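Local coordinates for protein inulin fructotransferase (Bacillus sp. snu-7, PDB 2INV) that cleaves inulin by intramolecular fructosyl transfer, probably releasing a di-fructose anhydride, at residues Ala58-Pro63 with Leu80-Phe85; Asn13-Thr18 with Ala43-Arg48. All blocks are in the same frame, centred on the assembly; numbering follows the deposited sequence.

Contact 1 of 2, residues Ala58-Pro63 with Leu80-Phe85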
loop_
_atom_site.group_PDB
_atom_site.type_symbol
_atom_site.label_atom_id
_atom_site.label_comp_id
_atom_site.label_asym_id
_atom_site.label_seq_id
_atom_site.Cartn_x
_atom_site.Cartn_y
_atom_site.Cartn_z
ATOM N N ALA A 58 -14.059 -11.434 19.631
ATOM C CA ALA A 58 -13.110 -12.499 19.858
ATOM C C ALA A 58 -12.314 -12.789 18.614
ATOM O O ALA A 58 -12.523 -12.184 17.560
ATOM C CB ALA A 58 -13.841 -13.747 20.316
ATOM N N ALA A 59 -11.388 -13.727 18.749
ATOM C CA ALA A 59 -10.548 -14.128 17.643
ATOM C C ALA A 59 -10.649 -15.632 17.473
ATOM O O ALA A 59 -10.537 -16.391 18.437
ATOM C CB ALA A 59 -9.105 -13.724 17.907
ATOM N N ILE A 60 -10.891 -16.046 16.236
ATOM C CA ILE A 60 -10.983 -17.453 15.887
ATOM C C ILE A 60 -9.805 -17.732 14.965
ATOM O O ILE A 60 -9.719 -17.191 13.861
ATOM C CB ILE A 60 -12.315 -17.765 15.170
ATOM C CG1 ILE A 60 -13.493 -17.417 16.092
ATOM C CG2 ILE A 60 -12.365 -19.234 14.775
ATOM C CD1 ILE A 60 -14.852 -17.633 15.471
ATOM N N ILE A 61 -8.890 -18.565 15.445
ATOM C CA ILE A 61 -7.677 -18.922 14.715
ATOM C C ILE A 61 -7.858 -20.201 13.904
ATOM O O ILE A 61 -8.387 -21.194 14.423
ATOM C CB ILE A 61 -6.508 -19.154 15.696
ATOM C CG1 ILE A 61 -6.302 -17.915 16.566
ATOM C CG2 ILE A 61 -5.250 -19.521 14.935
ATOM C CD1 ILE A 61 -6.084 -16.634 15.795
ATOM N N ILE A 62 -7.421 -20.195 12.644
ATOM C CA ILE A 62 -7.551 -21.395 11.828
ATOM C C ILE A 62 -6.170 -21.932 11.448
ATOM O O ILE A 62 -5.520 -21.428 10.531
ATOM C CB ILE A 62 -8.368 -21.126 10.551
ATOM C CG1 ILE A 62 -9.759 -20.605 10.930
ATOM C CG2 ILE A 62 -8.520 -22.417 9.741
ATOM C CD1 ILE A 62 -10.542 -19.999 9.779
ATOM N N PRO A 63 -5.691 -22.946 12.186
ATOM C CA PRO A 63 -4.398 -23.615 11.995
ATOM C C PRO A 63 -4.152 -24.126 10.568
ATOM O O PRO A 63 -5.090 -24.343 9.804
ATOM C CB PRO A 63 -4.470 -24.766 12.989
ATOM C CG PRO A 63 -5.151 -24.127 14.143
ATOM C CD PRO A 63 -6.270 -23.307 13.497
ATOM N N LEU A 80 -15.256 -9.271 15.256
ATOM C CA LEU A 80 -14.906 -10.694 15.189
ATOM C C LEU A 80 -13.740 -10.813 14.218
ATOM O O LEU A 80 -13.778 -10.257 13.117
ATOM C CB LEU A 80 -16.079 -11.537 14.664
ATOM C CG LEU A 80 -16.224 -12.981 15.156
ATOM C CD1 LEU A 80 -16.610 -13.862 13.973
ATOM C CD2 LEU A 80 -14.937 -13.474 15.784
ATOM N N THR A 81 -12.698 -11.515 14.646
ATOM C CA THR A 81 -11.523 -11.720 13.822
ATOM C C THR A 81 -11.345 -13.198 13.525
ATOM O O THR A 81 -11.223 -14.006 14.445
ATOM C CB THR A 81 -10.227 -11.241 14.524
ATOM O OG1 THR A 81 -10.179 -9.807 14.554
ATOM C CG2 THR A 81 -8.994 -11.781 13.780
ATOM N N ILE A 82 -11.335 -13.547 12.246
ATOM C CA ILE A 82 -11.122 -14.926 11.858
ATOM C C ILE A 82 -9.825 -14.859 11.074
ATOM O O ILE A 82 -9.762 -14.266 9.998
ATOM C CB ILE A 82 -12.269 -15.453 10.984
ATOM C CG1 ILE A 82 -13.559 -15.495 11.806
ATOM C CG2 ILE A 82 -11.937 -16.854 10.466
ATOM C CD1 ILE A 82 -14.795 -15.849 11.029
ATOM N N ALA A 83 -8.779 -15.440 11.645
ATOM C CA ALA A 83 -7.465 -15.409 11.030
ATOM C C ALA A 83 -6.787 -16.763 10.906
ATOM O O ALA A 83 -7.032 -17.677 11.701
ATOM C CB ALA A 83 -6.576 -14.460 11.813
ATOM N N GLY A 84 -5.929 -16.873 9.893
ATOM C CA GLY A 84 -5.190 -18.097 9.657
ATOM C C GLY A 84 -3.717 -17.764 9.577
ATOM O O GLY A 84 -3.304 -16.722 10.077
ATOM N N PHE A 85 -2.926 -18.638 8.960
ATOM C CA PHE A 85 -1.491 -18.402 8.838
ATOM C C PHE A 85 -1.043 -18.261 7.384
ATOM O O PHE A 85 0.156 -18.138 7.120
ATOM C CB PHE A 85 -0.683 -19.540 9.483
ATOM C CG PHE A 85 -0.835 -19.638 10.963
ATOM C CD1 PHE A 85 -1.970 -20.220 11.517
ATOM C CD2 PHE A 85 0.168 -19.170 11.810
ATOM C CE1 PHE A 85 -2.102 -20.336 12.899
ATOM C CE2 PHE A 85 0.042 -19.283 13.190
ATOM C CZ PHE A 85 -1.095 -19.867 13.729
#
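Ile60 and Ile82 lie side by side on adjacent parallel strands, and the backbone between them carries the ladder. Ile60 N gives its hydrogen to Thr81 O in a nearly straight bond of 2.7 Å. Ile60 O takes the one from Ala83 N at 3.0 Å. The next rung joins Ile62 N to Ala83 O at 2.7 Å.

On the face of Ile60, Ile62 and Ile82, Ile62 extends its CD1 to 3.5 Å from Ile82 CG2, the branch that stands anti to the backbone nitrogen of Ile82 (chi1 -65°), while Ile60 CD1 lies 4.2 Å from Leu80 CD2. Branched aliphatic chains suit this face because Ile34, Ile38 and Ile41 of helix 30-48 pack on Ile60 and Ile62, and Phe140 and Phe143 on Ile82. Past the ladder, Phe85 sets its ring beside strand 58-62: its CE1 touches Ile61 CG2 at 3.8 Å, and Ile62 O lies near the ring plane.

On the other face, Ala59 and Ile61 both receive Phe85 of the second subunit, whose backbone O bonds to Thr81 OG1. The chemistry thus divides by face: Ile60, Ile62, Leu80 and Ile82 fill the interior, while small Ala59, apolar Ile61 and the Thr81 hydroxyl serve the trimer interface.

Contact 2 of 2, residues Asn13-Thr18 with Ala43-Arg48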
loop_
_atom_site.group_PDB
_atom_site.type_symbol
_atom_site.label_atom_id
_atom_site.label_comp_id
_atom_site.label_asym_id
_atom_site.label_seq_id
_atom_site.Cartn_x
_atom_site.Cartn_y
_atom_site.Cartn_z
ATOM N N ASN A 13 -11.045 -15.062 24.970
ATOM C CA ASN A 13 -11.748 -14.692 23.750
ATOM C C ASN A 13 -10.984 -15.121 22.508
ATOM O O ASN A 13 -11.168 -14.553 21.421
ATOM C CB ASN A 13 -11.993 -13.184 23.709
ATOM C CG ASN A 13 -13.043 -12.735 24.723
ATOM O OD1 ASN A 13 -12.913 -11.678 25.330
ATOM N ND2 ASN A 13 -14.080 -13.545 24.912
ATOM N N THR A 14 -10.123 -16.122 22.666
ATOM C CA THR A 14 -9.340 -16.630 21.543
ATOM C C THR A 14 -9.659 -18.120 21.407
ATOM O O THR A 14 -9.580 -18.867 22.393
ATOM C CB THR A 14 -7.820 -16.487 21.792
ATOM O OG1 THR A 14 -7.508 -15.131 22.129
ATOM C CG2 THR A 14 -7.033 -16.882 20.546
ATOM N N TYR A 15 -10.048 -18.543 20.206
ATOM C CA TYR A 15 -10.356 -19.950 19.967
ATOM C C TYR A 15 -9.470 -20.449 18.829
ATOM O O TYR A 15 -9.006 -19.666 17.992
ATOM C CB TYR A 15 -11.813 -20.164 19.534
ATOM C CG TYR A 15 -12.902 -19.570 20.411
ATOM C CD1 TYR A 15 -13.108 -18.193 20.466
ATOM C CD2 TYR A 15 -13.775 -20.393 21.124
ATOM C CE1 TYR A 15 -14.155 -17.648 21.198
ATOM C CE2 TYR A 15 -14.835 -19.857 21.865
ATOM C CZ TYR A 15 -15.018 -18.487 21.896
ATOM O OH TYR A 15 -16.057 -17.945 22.618
ATOM N N ASP A 16 -9.238 -21.757 18.801
ATOM C CA ASP A 16 -8.443 -22.399 17.751
ATOM C C ASP A 16 -9.497 -23.359 17.197
ATOM O O ASP A 16 -10.038 -24.165 17.949
ATOM C CB ASP A 16 -7.306 -23.209 18.369
ATOM C CG ASP A 16 -6.567 -24.062 17.347
ATOM O OD1 ASP A 16 -7.234 -24.810 16.602
ATOM O OD2 ASP A 16 -5.314 -24.009 17.299
ATOM N N VAL A 17 -9.827 -23.287 15.913
ATOM C CA VAL A 17 -10.870 -24.180 15.426
ATOM C C VAL A 17 -10.622 -25.669 15.661
ATOM O O VAL A 17 -11.584 -26.423 15.822
ATOM C CB VAL A 17 -11.209 -23.956 13.917
ATOM C CG1 VAL A 17 -11.862 -22.600 13.724
ATOM C CG2 VAL A 17 -9.973 -24.096 13.056
ATOM N N THR A 18 -9.363 -26.098 15.734
ATOM C CA THR A 18 -9.087 -27.523 15.934
ATOM C C THR A 18 -9.257 -28.094 17.356
ATOM O O THR A 18 -9.411 -29.307 17.503
ATOM C CB THR A 18 -7.657 -27.896 15.449
ATOM O OG1 THR A 18 -6.682 -27.353 16.349
ATOM C CG2 THR A 18 -7.406 -27.339 14.051
ATOM N N ALA A 43 -21.607 -18.901 18.888
ATOM C CA ALA A 43 -22.696 -19.105 19.827
ATOM C C ALA A 43 -22.158 -18.994 21.250
ATOM O O ALA A 43 -22.857 -18.527 22.142
ATOM C CB ALA A 43 -23.340 -20.471 19.600
ATOM N N ASP A 44 -20.913 -19.409 21.463
ATOM C CA ASP A 44 -20.322 -19.329 22.796
ATOM C C ASP A 44 -19.944 -17.892 23.129
ATOM O O ASP A 44 -19.979 -17.489 24.291
ATOM C CB ASP A 44 -19.072 -20.204 22.909
ATOM C CG ASP A 44 -18.465 -20.165 24.306
ATOM O OD1 ASP A 44 -19.068 -20.739 25.243
ATOM O OD2 ASP A 44 -17.391 -19.547 24.470
ATOM N N ILE A 45 -19.576 -17.126 22.107
ATOM C CA ILE A 45 -19.198 -15.733 22.294
ATOM C C ILE A 45 -20.434 -14.962 22.737
ATOM O O ILE A 45 -20.381 -14.178 23.688
ATOM C CB ILE A 45 -18.667 -15.123 20.983
ATOM C CG1 ILE A 45 -17.375 -15.834 20.574
ATOM C CG2 ILE A 45 -18.421 -13.625 21.157
ATOM C CD1 ILE A 45 -16.827 -15.392 19.229
ATOM N N LYS A 46 -21.547 -15.189 22.041
ATOM C CA LYS A 46 -22.805 -14.523 22.368
ATOM C C LYS A 46 -23.257 -15.012 23.740
ATOM O O LYS A 46 -23.866 -14.271 24.508
ATOM C CB LYS A 46 -23.871 -14.840 21.318
ATOM C CG LYS A 46 -23.544 -14.276 19.940
ATOM C CD LYS A 46 -24.773 -14.240 19.024
ATOM C CE LYS A 46 -24.888 -15.489 18.184
ATOM N NZ LYS A 46 -26.062 -15.398 17.261
ATOM N N GLN A 47 -22.933 -16.265 24.040
ATOM C CA GLN A 47 -23.267 -16.875 25.314
ATOM C C GLN A 47 -22.712 -15.983 26.391
ATOM O O GLN A 47 -23.411 -15.514 27.290
ATOM C CB GLN A 47 -22.548 -18.205 25.440
ATOM C CG GLN A 47 -23.036 -19.058 26.564
ATOM C CD GLN A 47 -24.405 -19.573 26.282
ATOM O OE1 GLN A 47 -25.405 -18.880 26.500
ATOM N NE2 GLN A 47 -24.471 -20.794 25.748
ATOM N N ARG A 48 -21.412 -15.771 26.258
ATOM C CA ARG A 48 -20.616 -15.005 27.192
ATOM C C ARG A 48 -20.760 -13.484 27.187
ATOM O O ARG A 48 -20.825 -12.873 28.256
ATOM C CB ARG A 48 -19.153 -15.416 27.009
ATOM C CG ARG A 48 -18.924 -16.866 27.437
ATOM C CD ARG A 48 -17.476 -17.338 27.303
ATOM N NE ARG A 48 -16.927 -17.046 25.987
ATOM C CZ ARG A 48 -16.249 -15.940 25.698
ATOM N NH1 ARG A 48 -16.035 -15.027 26.639
ATOM N NH2 ARG A 48 -15.786 -15.744 24.471
#
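Tyr15 holds its CG anti to the carbonyl carbon (chi1 -53°), which sends the ring from strand 14-16 to helix 30-48, while Asp44 turns its carboxylate to meet it with CG anti to the backbone N (chi1 -178°). Strand 14-16 pairs in parallel with strand 58-62 at the N-terminal end of the right-handed parallel beta-helix, and helix 30-48 packs against it.

The phenol oxygen is gripped twice. Tyr15 OH donates to Asp44 OD2 at 2.8 Å, using the anti lone pair of that oxygen, with the ring and carboxylate planes almost perpendicular. It also accepts from Arg48 NH2 at 2.9 Å, a nearly straight bond lying in the guanidinium plane. One helical turn separates Asp44 from Arg48, so the two can also pair directly: Arg48 NE reaches Asp44 OD2 at 3.0 Å in a salt bridge, coming from above the carboxylate plane. A bend in the arginine chain at chi3 helps to bring the guanidinium back over this turn.

Tyrosine suits the place because its ring is apolar along its length and polar at its end. Ile45 CG1 packs 3.7 Å from Tyr15 CE1, and Trp20 meets the ring edge-to-face. A phenylalanine here would probably keep much of that packing but leave Asp44 and Arg48 without the hydroxyl that links them to the strand.

Farther along, Asp16 makes an Asx turn as the strand ends: its OD1 accepts from both Thr18 N and Thr18 OG1, each at 2.6 Å.

Overall arrangement
Both segments of contact 2 precede those of contact 1 in the sequence, and the centres of the two contacts lie about 11 Å apart. Strand 58-62 joins them: it has strand 14-16 on one flank and strand 80-84 on the other, all running parallel. Helix 30-48 supplies one half of contact 2, leads into strand 58-62, and also covers the interior side chains of that strand in contact 1. A probable hydrogen bond from Ile61 N to Tyr15 O ties the two directly. Together they build the N-terminal end of the beta-helix, where the helix probably shields the hydrophobic interior from solvent. Both contacts also touch the second subunit, so this end contributes to the trimer.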